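Local coordinates for vacuolar-sorting protein BRO1 (Saccharomyces cerevisiae, PDB 1ZB1) that sorts cargo proteins into the intralumenal vesicles of multivesicular bodies and recruits the deubiquitinase DOA4 to endosomes, at residues T125-N128 with I129-F133; C158-Y161 with L162-F166. All blocks are in the same frame, centred on the assembly; numbering follows the deposited sequence.

Overall arrangement
Both interactions lie in the Bro1 domain of the longer sorting protein, on two helices that follow each other in the chain. Interaction 1 sits within helix 118-139. Interaction 2 comes later, in the C-terminal half of helix 146-165. Their centres are about 11 Å apart. The two helices pack against each other here: Ala130 CB is 3.5 Å from both Phe159 CZ and Cys158 CB, and Leu126 CD2 is 3.6 Å from Leu162 CD2 and Tyr161 CD2. Residues 125-133 are wholly buried, whereas residues 158-166 run from this core to an exposed helix end. The two neighbouring helices thus share one packed core within the largely helical Bro1 domain, the part that may bind SNF7.

Interaction 1: residues T125-N128 with I129-F133; sequences TLFN and IAVIF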
# COMPACT_ATOMS: atom_id res chain seq x y z
N THR A 125 9.99 12.13 -1.56
CA THR A 125 9.90 11.97 -0.12
C THR A 125 8.57 11.28 0.26
O THR A 125 8.56 10.37 1.10
CB THR A 125 9.98 13.35 0.58
OG1 THR A 125 11.30 13.89 0.42
CG2 THR A 125 9.67 13.21 2.07
N LEU A 126 7.47 11.70 -0.35
CA LEU A 126 6.16 11.10 -0.04
C LEU A 126 6.10 9.64 -0.49
O LEU A 126 5.42 8.81 0.13
CB LEU A 126 5.03 11.92 -0.67
CG LEU A 126 3.60 11.38 -0.52
CD1 LEU A 126 3.30 11.06 0.95
CD2 LEU A 126 2.63 12.42 -1.05
N PHE A 127 6.80 9.32 -1.57
CA PHE A 127 6.84 7.94 -2.04
C PHE A 127 7.46 7.08 -0.93
O PHE A 127 6.98 5.99 -0.60
CB PHE A 127 7.68 7.84 -3.32
CG PHE A 127 7.75 6.46 -3.91
CD1 PHE A 127 8.68 5.53 -3.43
CD2 PHE A 127 6.89 6.08 -4.94
CE1 PHE A 127 8.74 4.24 -3.96
CE2 PHE A 127 6.93 4.79 -5.48
CZ PHE A 127 7.86 3.86 -5.00
N ASN A 128 8.55 7.57 -0.34
CA ASN A 128 9.21 6.84 0.73
C ASN A 128 8.35 6.78 2.00
O ASN A 128 8.36 5.78 2.71
CB ASN A 128 10.60 7.44 1.01
CG ASN A 128 11.65 7.00 -0.02
OD1 ASN A 128 11.39 6.10 -0.82
ND2 ASN A 128 12.82 7.62 0.01
N ILE A 129 7.60 7.84 2.26
CA ILE A 129 6.71 7.87 3.43
C ILE A 129 5.69 6.73 3.29
O ILE A 129 5.42 5.99 4.24
CB ILE A 129 5.98 9.24 3.51
CG1 ILE A 129 6.95 10.31 4.02
CG2 ILE A 129 4.77 9.13 4.43
CD1 ILE A 129 6.38 11.73 4.00
N ALA A 130 5.13 6.59 2.09
CA ALA A 130 4.16 5.53 1.82
C ALA A 130 4.81 4.16 2.03
O ALA A 130 4.22 3.27 2.66
CB ALA A 130 3.63 5.65 0.38
N VAL A 131 6.01 3.99 1.50
CA VAL A 131 6.72 2.72 1.66
C VAL A 131 6.99 2.45 3.14
O VAL A 131 6.82 1.32 3.61
CB VAL A 131 8.07 2.71 0.89
CG1 VAL A 131 8.88 1.47 1.26
CG2 VAL A 131 7.81 2.72 -0.63
N ILE A 132 7.42 3.47 3.86
CA ILE A 132 7.73 3.30 5.27
C ILE A 132 6.49 2.87 6.06
O ILE A 132 6.59 2.09 7.01
CB ILE A 132 8.34 4.59 5.86
CG1 ILE A 132 9.71 4.85 5.20
CG2 ILE A 132 8.52 4.45 7.38
CD1 ILE A 132 10.33 6.19 5.54
N PHE A 133 5.31 3.34 5.67
CA PHE A 133 4.10 2.91 6.36
C PHE A 133 3.92 1.40 6.17
O PHE A 133 3.49 0.71 7.09
CB PHE A 133 2.85 3.65 5.84
CG PHE A 133 2.62 5.00 6.49
CD1 PHE A 133 2.54 5.13 7.88
CD2 PHE A 133 2.43 6.13 5.70
CE1 PHE A 133 2.29 6.36 8.48
CE2 PHE A 133 2.17 7.38 6.29
CZ PHE A 133 2.10 7.49 7.68
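Phe127 and Val131 touch one turn apart along a buried part of alpha-helix 118-139 of the Bro1 domain. The CG2 methyl of Val131 comes obliquely to the Phe127 ring, 3.8 Å from CE1. CG1 of Val131 stands opposite the backbone N (chi1 171°), which places CG2 on the N side, over the preceding turn. There CG2 also lies 3.4 Å from Phe127 O, so one methyl packs on both ring and carbonyl.

A second cluster is formed by Ile129. Its CB meets CD1 of Leu126 at 4.1 Å, and its terminal CD1 approaches CG2 of Thr125 at the same distance, 4.1 Å. Thr125 thereby presents its methyl to Ile129, while OG1 is turned back to the carbonyl of Glu121.

Beneath these side chains, four successive i to i+4 backbone hydrogen bonds fix the spacing of the turns. The one from Ile129 N to Thr125 O measures 2.9 Å. Ala130 N, Val131 N and Ile132 N bond likewise to Leu126 O, Phe127 O and Asn128 O.

Farther out, helix 65-86 packs on Ile129 and Ile132, while Leu126 and Ala130 face helix 146-165, so this part of the helix is enclosed on several sides. Lys16 and Leu15 of an N-terminal loop reach Phe127, Asn128 and Val131. Asn128 OD1, at the edge of the Phe127 ring and in its plane, accepts a hydrogen bond from Lys16 N, tying the buried amide to that loop. The shortest of the four helical bonds is Ile132 N to Asn128 O at 2.7 Å, and the same carbonyl oxygen is also only 3.0 Å from Ile132 CG1.

Interaction 2: residues C158-Y161 with L162-F166; sequences CFEY and LSENF
The amide of Asn165 stacks on the ring of Tyr161, with ring and amide planes 22° apart. ND2 stands 3.2 Å above the ring plane, over its centre, and comes within 3.2 Å of CD1 of Tyr161. CB of Asn165 adds a CH-pi contact with the same ring, 4.2 Å from its centroid and over the face. The Tyr161 ring can lie under the amide because its CG is trans to the backbone N (chi1 -180°), which tips the ring toward the C-terminal end of the helix, on the side of Asn165. Elsewhere the ring of Trp349 meets that of Tyr161.

Hydrogen bonds hold this stack in place. Asn165 ND2 donates to Tyr161 O over 2.9 Å, nearly straight at 160°, in the carbonyl plane and on a lone pair; the oxygen also lies in the plane of the amide. The backbone N of Asn165 makes a weak bond to the same oxygen. The side-chain bond probably compensates in part for this weak main-chain bond in the last turn of helix 146-165, a helix of the Bro1 domain, just before Phe166 leaves helical geometry. One turn back, Glu160 O accepts from Glu164 N and from Ser163 OG, the latter at 2.9 Å, both on the same face of its plane. Leu162 N and Ser163 N keep the regular helical bonds to Cys158 O and Phe159 O.

Two apolar contacts complete the packing. Leu162 CD1 lies 4.1 Å from Phe159 CD1, oblique to that ring, and Phe166 CE1 approaches Tyr161 CE2 obliquely at 3.9 Å.

Among charged groups, Glu160 and Glu164 run side by side in the same direction. Their OE2 atoms are 4.7 Å apart, like charges whose repulsion Arg180 of helix 176-198 may partly offset through long, weak ion pairs with both carboxylates.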
# COMPACT_ATOMS: atom_id res chain seq x y z
N CYS A 158 -1.35 7.61 0.95
CA CYS A 158 -0.19 8.30 0.39
C CYS A 158 0.03 8.02 -1.10
O CYS A 158 0.27 8.94 -1.88
CB CYS A 158 1.08 7.94 1.18
SG CYS A 158 1.07 8.51 2.90
N PHE A 159 -0.04 6.75 -1.50
CA PHE A 159 0.15 6.39 -2.91
C PHE A 159 -0.96 6.95 -3.79
O PHE A 159 -0.73 7.31 -4.95
CB PHE A 159 0.21 4.87 -3.08
CG PHE A 159 1.52 4.27 -2.67
CD1 PHE A 159 2.72 4.74 -3.22
CD2 PHE A 159 1.57 3.21 -1.76
CE1 PHE A 159 3.94 4.17 -2.89
CE2 PHE A 159 2.80 2.62 -1.42
CZ PHE A 159 3.99 3.10 -1.99
N GLU A 160 -2.17 7.01 -3.24
CA GLU A 160 -3.32 7.54 -3.95
C GLU A 160 -3.11 9.03 -4.25
O GLU A 160 -3.34 9.48 -5.37
CB GLU A 160 -4.59 7.34 -3.11
CG GLU A 160 -5.84 7.96 -3.69
CD GLU A 160 -7.08 7.63 -2.88
OE1 GLU A 160 -7.15 8.03 -1.70
OE2 GLU A 160 -7.98 6.95 -3.42
N TYR A 161 -2.67 9.78 -3.24
CA TYR A 161 -2.41 11.21 -3.40
C TYR A 161 -1.33 11.44 -4.45
O TYR A 161 -1.41 12.37 -5.25
CB TYR A 161 -1.97 11.82 -2.07
CG TYR A 161 -1.70 13.31 -2.13
CD1 TYR A 161 -2.71 14.24 -1.87
CD2 TYR A 161 -0.42 13.79 -2.46
CE1 TYR A 161 -2.46 15.61 -1.93
CE2 TYR A 161 -0.17 15.16 -2.52
CZ TYR A 161 -1.19 16.06 -2.26
OH TYR A 161 -0.95 17.42 -2.30
N LEU A 162 -0.30 10.60 -4.42
CA LEU A 162 0.78 10.70 -5.38
C LEU A 162 0.28 10.48 -6.82
O LEU A 162 0.64 11.23 -7.74
CB LEU A 162 1.86 9.65 -5.06
CG LEU A 162 2.78 9.96 -3.87
CD1 LEU A 162 3.57 8.71 -3.51
CD2 LEU A 162 3.73 11.10 -4.22
N SER A 163 -0.55 9.47 -7.03
CA SER A 163 -1.04 9.19 -8.38
C SER A 163 -1.95 10.29 -8.91
O SER A 163 -1.98 10.55 -10.11
CB SER A 163 -1.79 7.85 -8.43
OG SER A 163 -3.03 7.94 -7.76
N GLU A 164 -2.69 10.94 -8.02
CA GLU A 164 -3.61 12.00 -8.44
C GLU A 164 -3.01 13.40 -8.46
O GLU A 164 -3.58 14.30 -9.07
CB GLU A 164 -4.85 12.00 -7.54
CG GLU A 164 -5.53 10.66 -7.42
CD GLU A 164 -6.81 10.71 -6.59
OE1 GLU A 164 -6.84 11.46 -5.59
OE2 GLU A 164 -7.77 10.00 -6.94
N ASN A 165 -1.85 13.59 -7.83
CA ASN A 165 -1.25 14.93 -7.77
C ASN A 165 0.07 15.22 -8.48
O ASN A 165 0.40 16.38 -8.69
CB ASN A 165 -1.15 15.36 -6.31
CG ASN A 165 -2.51 15.66 -5.70
OD1 ASN A 165 -3.03 16.77 -5.85
ND2 ASN A 165 -3.10 14.66 -5.04
N PHE A 166 0.83 14.20 -8.85
CA PHE A 166 2.09 14.44 -9.55
C PHE A 166 2.04 13.67 -10.87
O PHE A 166 2.11 12.44 -10.88
CB PHE A 166 3.28 14.00 -8.69
CG PHE A 166 3.33 14.68 -7.35
CD1 PHE A 166 2.73 14.10 -6.24
CD2 PHE A 166 3.96 15.91 -7.21
CE1 PHE A 166 2.76 14.74 -5.00
CE2 PHE A 166 4.00 16.56 -5.97
CZ PHE A 166 3.39 15.98 -4.86